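Local coordinates for protein Mypaa.01249.c (Mycobacterium paratuberculosis, PDB 3RD5) that probably acts as an oxidoreductase of the short-chain dehydrogenase/reductase family, although its substrate is not known, at residues L173-E178 with A276-S281; P144-L149 with S265-D270; E178-L183 with P189-A194. All coordinates share one frame; numbering follows the deposited sequence. Where two conformers were deposited one is given.

Contact 1: L173-E178 with A276-S281; sequences LLFTSE and ALWALS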
loop_
_atom_site.group_PDB
_atom_site.type_symbol
_atom_site.label_atom_id
_atom_site.label_comp_id
_atom_site.label_asym_id
_atom_site.label_seq_id
_atom_site.Cartn_x
_atom_site.Cartn_y
_atom_site.Cartn_z
ATOM N N LEU A 173 1.276 6.891 5.232
ATOM C CA LEU A 173 2.384 6.941 6.190
ATOM C C LEU A 173 1.915 6.952 7.651
ATOM O O LEU A 173 2.471 6.248 8.501
ATOM C CB LEU A 173 3.322 8.135 5.888
ATOM C CG LEU A 173 4.126 7.930 4.619
ATOM C CD1 LEU A 173 4.886 9.203 4.248
ATOM C CD2 LEU A 173 5.206 6.834 4.819
ATOM N N LEU A 174 0.906 7.772 7.938
ATOM C CA LEU A 174 0.334 7.815 9.286
ATOM C C LEU A 174 -0.263 6.459 9.654
ATOM O O LEU A 174 -0.211 6.036 10.821
ATOM C CB LEU A 174 -0.704 8.918 9.347
ATOM C CG LEU A 174 -0.181 10.352 9.259
ATOM C CD1 LEU A 174 -1.357 11.318 9.057
ATOM C CD2 LEU A 174 0.637 10.752 10.503
ATOM N N PHE A 175 -0.854 5.786 8.673
ATOM C CA PHE A 175 -1.359 4.394 8.817
ATOM C C PHE A 175 -0.238 3.469 9.258
ATOM O O PHE A 175 -0.355 2.678 10.210
ATOM C CB PHE A 175 -1.952 3.929 7.491
ATOM C CG PHE A 175 -2.288 2.480 7.458
ATOM C CD1 PHE A 175 -3.326 1.950 8.166
ATOM C CD2 PHE A 175 -1.559 1.659 6.628
ATOM C CE1 PHE A 175 -3.625 0.592 8.088
ATOM C CE2 PHE A 175 -1.881 0.327 6.506
ATOM C CZ PHE A 175 -2.904 -0.205 7.271
ATOM N N THR A 176 0.880 3.540 8.530
ATOM C CA THR A 176 2.038 2.695 8.818
ATOM C C THR A 176 2.597 2.923 10.228
ATOM O O THR A 176 2.848 1.955 10.967
ATOM C CB THR A 176 3.110 2.942 7.784
ATOM O OG1 THR A 176 2.636 2.599 6.466
ATOM C CG2 THR A 176 4.428 2.128 8.073
ATOM N N SER A 177 2.741 4.177 10.634
ATOM C CA SER A 177 3.262 4.499 11.978
ATOM C C SER A 177 2.345 3.999 13.079
ATOM O O SER A 177 2.795 3.401 14.054
ATOM C CB SER A 177 3.446 6.003 12.122
ATOM O OG SER A 177 4.457 6.479 11.253
ATOM N N GLU A 178 1.038 4.256 12.938
ATOM C CA GLU A 178 0.098 3.851 13.978
ATOM C C GLU A 178 -0.075 2.339 13.998
ATOM O O GLU A 178 -0.168 1.749 15.065
ATOM C CB GLU A 178 -1.225 4.587 13.854
ATOM C CG GLU A 178 -2.307 4.200 14.848
ATOM C CD GLU A 178 -2.065 4.556 16.280
ATOM O OE1 GLU A 178 -1.064 5.214 16.595
ATOM O OE2 GLU A 178 -2.956 4.165 17.094
ATOM N N ALA A 276 -5.495 9.763 15.759
ATOM C CA ALA A 276 -6.815 10.311 15.465
ATOM C C ALA A 276 -7.330 9.820 14.118
ATOM O O ALA A 276 -8.495 9.430 13.990
ATOM C CB ALA A 276 -6.753 11.858 15.441
ATOM N N LEU A 277 -6.445 9.794 13.120
ATOM C CA LEU A 277 -6.816 9.279 11.794
ATOM C C LEU A 277 -7.228 7.810 11.883
ATOM O O LEU A 277 -8.152 7.381 11.196
ATOM C CB LEU A 277 -5.671 9.458 10.786
ATOM C CG LEU A 277 -5.917 8.805 9.418
ATOM C CD1 LEU A 277 -7.072 9.464 8.644
ATOM C CD2 LEU A 277 -4.616 8.885 8.619
ATOM N N TRP A 278 -6.533 7.027 12.715
ATOM C CA TRP A 278 -6.907 5.640 12.904
ATOM C C TRP A 278 -8.328 5.502 13.419
ATOM O O TRP A 278 -9.126 4.684 12.916
ATOM C CB TRP A 278 -5.907 4.960 13.858
ATOM C CG TRP A 278 -6.089 3.470 13.897
ATOM C CD1 TRP A 278 -7.062 2.778 14.556
ATOM C CD2 TRP A 278 -5.330 2.488 13.161
ATOM N NE1 TRP A 278 -6.968 1.440 14.252
ATOM C CE2 TRP A 278 -5.907 1.243 13.416
ATOM C CE3 TRP A 278 -4.199 2.556 12.319
ATOM C CZ2 TRP A 278 -5.426 0.064 12.799
ATOM C CZ3 TRP A 278 -3.733 1.414 11.728
ATOM C CH2 TRP A 278 -4.335 0.171 11.996
ATOM N N ALA A 279 -8.693 6.322 14.410
ATOM C CA ALA A 279 -10.033 6.292 14.963
ATOM C C ALA A 279 -11.077 6.644 13.913
ATOM O O ALA A 279 -12.100 5.969 13.771
ATOM C CB ALA A 279 -10.148 7.265 16.175
ATOM N N LEU A 280 -10.843 7.715 13.169
ATOM C CA LEU A 280 -11.746 8.099 12.087
ATOM C C LEU A 280 -11.873 6.972 11.051
ATOM O O LEU A 280 -12.978 6.684 10.569
ATOM C CB LEU A 280 -11.259 9.383 11.446
ATOM C CG LEU A 280 -11.957 9.843 10.165
ATOM C CD1 LEU A 280 -13.450 9.987 10.295
ATOM C CD2 LEU A 280 -11.279 11.112 9.635
ATOM N N SER A 281 -10.755 6.323 10.745
ATOM C CA SER A 281 -10.738 5.263 9.738
ATOM C C SER A 281 -11.531 4.020 10.181
ATOM O O SER A 281 -12.219 3.359 9.373
ATOM C CB SER A 281 -9.302 4.893 9.360
ATOM O OG SER A 281 -8.638 6.038 8.793
#

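Contact 2: P144-L149 with S265-D270; sequences PGRINL and SRRAKD. With EDO (1,2-ethanediol), chain C.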
loop_
_atom_site.group_PDB
_atom_site.type_symbol
_atom_site.label_atom_id
_atom_site.label_comp_id
_atom_site.label_asym_id
_atom_site.label_seq_id
_atom_site.Cartn_x
_atom_site.Cartn_y
_atom_site.Cartn_z
ATOM N N PRO A 144 3.241 17.834 0.773
ATOM C CA PRO A 144 2.274 18.941 0.973
ATOM C C PRO A 144 0.932 18.525 1.526
ATOM O O PRO A 144 0.032 19.383 1.695
ATOM C CB PRO A 144 2.086 19.512 -0.427
ATOM C CG PRO A 144 2.391 18.328 -1.354
ATOM C CD PRO A 144 3.517 17.597 -0.659
ATOM N N GLY A 145 0.751 17.228 1.756
ATOM C CA GLY A 145 -0.543 16.729 2.206
ATOM C C GLY A 145 -0.873 17.170 3.627
ATOM O O GLY A 145 -0.005 17.430 4.431
ATOM N N ARG A 146 -2.168 17.197 3.940
ATOM C CA ARG A 146 -2.649 17.466 5.300
ATOM C C ARG A 146 -3.890 16.621 5.503
ATOM O O ARG A 146 -4.723 16.491 4.609
ATOM C CB ARG A 146 -3.061 18.942 5.494
ATOM C CG ARG A 146 -2.072 19.985 5.138
ATOM C CD ARG A 146 -2.760 21.369 5.176
ATOM N NE ARG A 146 -1.783 22.440 5.013
ATOM C CZ ARG A 146 -1.011 22.937 5.984
ATOM N NH1 ARG A 146 -1.088 22.491 7.239
ATOM N NH2 ARG A 146 -0.152 23.909 5.686
ATOM N N ILE A 147 -4.019 16.042 6.678
ATOM C CA ILE A 147 -5.241 15.316 7.067
ATOM C C ILE A 147 -6.280 16.286 7.574
ATOM O O ILE A 147 -6.008 17.074 8.477
ATOM C CB ILE A 147 -4.973 14.296 8.166
ATOM C CG1 ILE A 147 -3.891 13.305 7.769
ATOM C CG2 ILE A 147 -6.281 13.567 8.550
ATOM C CD1 ILE A 147 -4.146 12.538 6.443
ATOM N N ASN A 148 -7.455 16.273 6.954
ATOM C CA ASN A 148 -8.614 17.062 7.398
ATOM C C ASN A 148 -9.592 16.124 8.091
ATOM O O ASN A 148 -10.339 15.391 7.457
ATOM C CB ASN A 148 -9.236 17.755 6.187
ATOM C CG ASN A 148 -10.224 18.791 6.576
ATOM O OD1 ASN A 148 -11.060 18.557 7.479
ATOM N ND2 ASN A 148 -10.140 19.969 5.921
ATOM N N LEU A 149 -9.530 16.056 9.441
ATOM C CA LEU A 149 -10.350 15.098 10.183
ATOM C C LEU A 149 -11.841 15.423 10.115
ATOM O O LEU A 149 -12.648 14.509 10.175
ATOM C CB LEU A 149 -9.934 15.071 11.671
ATOM C CG LEU A 149 -8.537 14.522 11.966
ATOM C CD1 LEU A 149 -8.201 14.815 13.459
ATOM C CD2 LEU A 149 -8.450 13.008 11.642
ATOM N N SER A 265 7.747 13.788 5.966
ATOM C CA SER A 265 7.362 15.117 6.392
ATOM C C SER A 265 7.103 15.210 7.902
ATOM O O SER A 265 6.855 14.207 8.587
ATOM C CB SER A 265 6.101 15.570 5.653
ATOM O OG SER A 265 4.951 14.891 6.164
ATOM N N ARG A 266 7.139 16.438 8.410
ATOM C CA ARG A 266 6.839 16.693 9.799
ATOM C C ARG A 266 5.416 16.230 10.126
ATOM O O ARG A 266 5.181 15.606 11.153
ATOM C CB ARG A 266 7.011 18.174 10.116
ATOM C CG ARG A 266 8.445 18.654 10.023
ATOM C CD ARG A 266 8.447 20.204 10.051
ATOM N NE ARG A 266 9.802 20.755 10.003
ATOM C CZ ARG A 266 10.137 21.942 9.491
ATOM N NH1 ARG A 266 9.220 22.745 8.934
ATOM N NH2 ARG A 266 11.413 22.332 9.522
ATOM N N ARG A 267 4.462 16.504 9.229
ATOM C CA ARG A 267 3.092 16.037 9.469
ATOM C C ARG A 267 2.968 14.520 9.491
ATOM O O ARG A 267 2.151 13.961 10.211
ATOM C CB ARG A 267 2.118 16.675 8.478
ATOM C CG ARG A 267 1.909 18.126 8.796
ATOM C CD ARG A 267 0.754 18.776 8.052
ATOM N NE ARG A 267 1.013 18.934 6.637
ATOM C CZ ARG A 267 1.614 19.977 6.053
ATOM N NH1 ARG A 267 1.712 20.018 4.724
ATOM N NH2 ARG A 267 2.096 21.003 6.755
ATOM N N ALA A 268 3.786 13.822 8.708
ATOM C CA ALA A 268 3.797 12.357 8.777
ATOM C C ALA A 268 4.354 11.812 10.081
ATOM O O ALA A 268 4.115 10.642 10.393
ATOM C CB ALA A 268 4.597 11.768 7.565
ATOM N N LYS A 269 5.081 12.630 10.836
ATOM C CA LYS A 269 5.650 12.237 12.131
ATOM C C LYS A 269 4.789 12.622 13.317
ATOM O O LYS A 269 5.218 12.459 14.457
ATOM C CB LYS A 269 7.090 12.773 12.261
ATOM C CG LYS A 269 8.006 12.145 11.203
ATOM C CD LYS A 269 9.461 12.542 11.343
ATOM C CE LYS A 269 9.871 13.639 10.421
ATOM N NZ LYS A 269 11.367 13.837 10.479
ATOM N N ASP A 270 3.572 13.118 13.080
ATOM C CA ASP A 270 2.669 13.554 14.142
ATOM C C ASP A 270 1.908 12.334 14.689
ATOM O O ASP A 270 1.003 11.802 14.047
ATOM C CB ASP A 270 1.718 14.617 13.592
ATOM C CG ASP A 270 0.823 15.243 14.664
ATOM O OD1 ASP A 270 0.478 14.595 15.645
ATOM O OD2 ASP A 270 0.383 16.401 14.454
HETATM C C1 EDO C . -0.242 16.734 18.122
HETATM O O1 EDO C . -0.894 15.570 17.631
HETATM C C2 EDO C . -0.876 17.934 17.437
HETATM O O2 EDO C . -1.354 17.537 16.144
#

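Contact 3: E178-L183 with P189-A194; sequences ELQRRL and PLRALA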
loop_
_atom_site.group_PDB
_atom_site.type_symbol
_atom_site.label_atom_id
_atom_site.label_comp_id
_atom_site.label_asym_id
_atom_site.label_seq_id
_atom_site.Cartn_x
_atom_site.Cartn_y
_atom_site.Cartn_z
ATOM N N GLU A 178 1.038 4.256 12.938
ATOM C CA GLU A 178 0.098 3.851 13.978
ATOM C C GLU A 178 -0.075 2.339 13.998
ATOM O O GLU A 178 -0.168 1.749 15.065
ATOM C CB GLU A 178 -1.225 4.587 13.854
ATOM C CG GLU A 178 -2.307 4.200 14.848
ATOM C CD GLU A 178 -2.065 4.556 16.280
ATOM O OE1 GLU A 178 -1.064 5.214 16.595
ATOM O OE2 GLU A 178 -2.956 4.165 17.094
ATOM N N LEU A 179 -0.077 1.708 12.837
ATOM C CA LEU A 179 -0.157 0.232 12.775
ATOM C C LEU A 179 1.058 -0.343 13.519
ATOM O O LEU A 179 0.922 -1.256 14.346
ATOM C CB LEU A 179 -0.180 -0.271 11.323
ATOM C CG LEU A 179 -0.186 -1.785 11.156
ATOM C CD1 LEU A 179 -1.314 -2.491 11.935
ATOM C CD2 LEU A 179 -0.286 -2.138 9.678
ATOM N N GLN A 180 2.266 0.174 13.265
ATOM C CA GLN A 180 3.419 -0.350 13.966
ATOM C C GLN A 180 3.305 -0.139 15.468
ATOM O O GLN A 180 3.641 -1.036 16.251
ATOM C CB GLN A 180 4.718 0.247 13.420
ATOM C CG GLN A 180 5.952 -0.385 14.093
ATOM C CD GLN A 180 6.050 -1.857 13.815
ATOM O OE1 GLN A 180 6.190 -2.267 12.679
ATOM N NE2 GLN A 180 6.013 -2.678 14.869
ATOM N N ARG A 181 2.829 1.037 15.885
ATOM C CA ARG A 181 2.663 1.304 17.339
ATOM C C ARG A 181 1.742 0.250 17.954
ATOM O O ARG A 181 2.045 -0.284 19.046
ATOM C CB ARG A 181 2.121 2.686 17.582
ATOM C CG ARG A 181 2.121 3.092 19.039
ATOM C CD ARG A 181 1.405 4.405 19.249
ATOM N NE ARG A 181 -0.031 4.305 19.078
ATOM C CZ ARG A 181 -0.868 3.768 19.968
ATOM N NH1 ARG A 181 -0.412 3.267 21.131
ATOM N NH2 ARG A 181 -2.178 3.741 19.730
ATOM N N ARG A 182 0.652 -0.065 17.279
ATOM C CA ARG A 182 -0.297 -1.054 17.776
ATOM C C ARG A 182 0.250 -2.472 17.774
ATOM O O ARG A 182 -0.014 -3.252 18.701
ATOM C CB ARG A 182 -1.596 -0.939 17.003
ATOM C CG ARG A 182 -2.402 0.282 17.416
ATOM C CD ARG A 182 -3.588 0.473 16.503
ATOM N NE ARG A 182 -4.475 1.552 16.901
ATOM C CZ ARG A 182 -5.662 1.384 17.498
ATOM N NH1 ARG A 182 -6.109 0.196 17.776
ATOM N NH2 ARG A 182 -6.443 2.423 17.740
ATOM N N LEU A 183 1.028 -2.818 16.749
ATOM C CA LEU A 183 1.632 -4.143 16.668
ATOM C C LEU A 183 2.599 -4.316 17.814
ATOM O O LEU A 183 2.599 -5.356 18.491
ATOM C CB LEU A 183 2.330 -4.341 15.308
ATOM C CG LEU A 183 1.428 -4.469 14.086
ATOM C CD1 LEU A 183 2.249 -4.425 12.811
ATOM C CD2 LEU A 183 0.570 -5.776 14.166
ATOM N N PRO A 189 4.919 -10.073 16.350
ATOM C CA PRO A 189 6.182 -10.024 15.597
ATOM C C PRO A 189 6.040 -9.358 14.219
ATOM O O PRO A 189 7.039 -9.179 13.522
ATOM C CB PRO A 189 6.553 -11.488 15.458
ATOM C CG PRO A 189 5.254 -12.176 15.349
ATOM C CD PRO A 189 4.299 -11.411 16.264
ATOM N N LEU A 190 4.828 -8.990 13.854
ATOM C CA LEU A 190 4.605 -8.353 12.550
ATOM C C LEU A 190 5.196 -6.970 12.516
ATOM O O LEU A 190 5.228 -6.260 13.533
ATOM C CB LEU A 190 3.116 -8.269 12.205
ATOM C CG LEU A 190 2.341 -9.581 12.104
ATOM C CD1 LEU A 190 0.834 -9.287 11.893
ATOM C CD2 LEU A 190 2.888 -10.467 10.993
ATOM N N ARG A 191 5.627 -6.570 11.327
ATOM C CA ARG A 191 6.120 -5.192 11.072
ATOM C C ARG A 191 5.242 -4.520 10.031
ATOM O O ARG A 191 4.743 -5.158 9.095
ATOM C CB ARG A 191 7.567 -5.174 10.587
ATOM C CG ARG A 191 8.523 -5.412 11.670
ATOM C CD ARG A 191 9.923 -5.652 11.117
ATOM N NE ARG A 191 10.063 -7.040 10.673
ATOM C CZ ARG A 191 11.211 -7.591 10.320
ATOM N NH1 ARG A 191 12.297 -6.842 10.184
ATOM N NH2 ARG A 191 11.253 -8.898 10.081
ATOM N N ALA A 192 5.094 -3.212 10.178
ATOM C CA ALA A 192 4.487 -2.329 9.178
ATOM C C ALA A 192 5.547 -1.420 8.610
ATOM O O ALA A 192 6.221 -0.705 9.344
ATOM C CB ALA A 192 3.342 -1.492 9.835
ATOM N N LEU A 193 5.692 -1.443 7.285
ATOM C CA LEU A 193 6.722 -0.690 6.559
ATOM C C LEU A 193 6.073 0.060 5.439
ATOM O O LEU A 193 4.949 -0.230 5.025
ATOM C CB LEU A 193 7.777 -1.664 5.972
ATOM C CG LEU A 193 8.373 -2.678 6.942
ATOM C CD1 LEU A 193 9.277 -3.707 6.217
ATOM C CD2 LEU A 193 9.174 -1.967 8.012
ATOM N N ALA A 194 6.775 1.044 4.899
ATOM C CA ALA A 194 6.299 1.782 3.738
ATOM C C ALA A 194 7.409 1.931 2.714
ATOM O O ALA A 194 8.588 1.791 3.026
ATOM C CB ALA A 194 5.741 3.187 4.169
HETATM O O HOH W 1 6.485 -5.746 15.729
#

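Contact 1: L173-E178 with A276-S281
The carbonyl oxygen of Leu277, whose side chain packs on Leu174 of the facing helix, accepts two hydrogen bonds from Ser281. The backbone N of Ser281 and its hydroxyl, with OG 2.8 Å from Leu277 O, approach from opposite faces of the carbonyl plane, and OG comes from above that plane. The hydroxyl also pairs with His116. No hydrogen bond crosses between 173-178 and 276-281; the contact itself is made by carbon. Leu277 CD2 lies 4.0 Å from Leu174 CB, the two side chains meeting at about a right angle.

Trp278 buries the most surface and touches two residues one turn apart. Its CZ3 comes to 3.6 Å from Phe175 CD1, and the rings meet rim to rim: their planes are only 4° apart, yet with centroids 5.7 Å apart neither covers the other's face. Nearer the root of the indole, Glu178 CG sits 3.6 Å from Trp278 CE3. CG is set there by lying anti to the backbone N (chi1 177°), and a bend at chi2 then directs the carboxylate to salt bridges with Arg181 and Arg182. The indole NE1 is engaged by Glu282, beyond this segment.

The axes of the short segments pass 9.9 Å apart at -100°, so 276-281, on helix 271-285, crosses 173-178, on helix 161-185, nearly at a right angle. Helix 110-126 completes the packing: Phe120 meets Trp278 edge-to-face, Thr123 touches Phe175, and Phe175 also reaches Thr136 on strand 133-137 of the central sheet.

Contact 2: P144-L149 with S265-D270
Arg267 and Arg146 lay their guanidinium groups flat on one another, with centres 4.0 Å apart and planes 22° from parallel. The overlap is offset toward the rim: Arg146 NH1 stands over one face of Arg267, 3.5 Å from Arg267 NH2. The aliphatic part of Arg146 covers the same face, its CG lying 3.6 Å from Arg267 NE, so the chain passes over the group before its own guanidinium stacks there. This describes one of two deposited conformers of Arg146.

Within its own plane, Arg267 turns an edge to the backbone of 144-149. NE and NH1 grip Gly145 O side-on, at 2.9 Å from Arg267 NE to Gly145 O and 3.1 Å from Arg267 NH1 to the same oxygen. The NE bond is the straighter, at 155°. A bend at chi3 (-70°) brings the guanidinium edge to the oxygen; NH1 comes from above the carbonyl plane, NE only tilted from it.

At the other end of 265-270, Asp270 caps the start of helix 271-285 through OD1 and Met273 N. Its two carboxylate oxygens also hold the hydroxyls of an ethanediol, probably from the crystallisation liquor.

The two bonds to one oxygen hold the Arg267 group in a fixed plane, on which Arg146 stacks in one of its conformers. Gly145 O probably offsets part of the paired charge, and the nearby sulfonate of a bound buffer molecule may also help.

Contact 3: E178-L183 with P189-A194
Leu183 packs on Leu190, at the entry to strand 191-195, with CB and both methyls. Its CB already lies 3.9 Å from Leu190 O. Beyond the branch, Leu183 CD1 moves in to 3.6 Å from that same oxygen and also lies 4.0 Å from Leu190 CB, while still reaching the methyl of Ala192. The other methyl, Leu183 CD2, rests 4.1 Å from Leu190 CB and extends toward Leu190 CD1. With CG beside the backbone N (chi1 -70°), both branches fall on the strand side of the helix.

One turn back, Leu179 presses on Ala192, whose CB points toward the helix, with Leu179 CD2 3.7 Å from Ala192 CB. The small alanine is consistent with the close approach, 7.4 Å between the axes of the short segments.

Gln180 supplies the polar link. Its OE1 accepts from Ala192 N at 2.9 Å in a nearly straight bond (171°), the donor tilted from the amide carbonyl plane. Its NE2 is 3.2 Å from a water that donates in turn to Leu190 O, and it also bonds Thr184; OE1 thus binds the strand itself, while NE2 reaches through the water to the residue just ahead of it. On the far side of the helix, Arg181 takes both oxygens of Glu178 side-on, and Arg182 joins at OE2.

Segment 178-183 runs antiparallel (165°) to 191-194. Their parent elements are helix 161-185 and strand 191-195, the latter beside and parallel to strand 133-137. This is the beta-alpha-beta crossover of the Rossmann fold, built on the helix that in short-chain dehydrogenases usually carries the Tyr-X-X-X-Lys motif.

Helix 161-185 serves contacts 1 and 3, which share Glu178 and have centres 11 Å apart; in one of its two conformers the guanidinium of Arg182 binds Trp278 by a cation-pi interaction, with Arg182 NH2 3.3 Å from Trp278 CD1. Contact 2 abuts contact 1 where Leu174 CD1 meets Ile147 CG1 at 3.5 Å, but it stays clear of contact 3, about 7 Å away at the nearest atoms. Contact 3 is local, closing the crossover, whereas contacts 1 and 2 bring distant parts of the chain onto it. Near contact 2, the backbone nitrogens of Arg266 and Arg267 hold the sulfonate of a buffer molecule, which may mark a pocket.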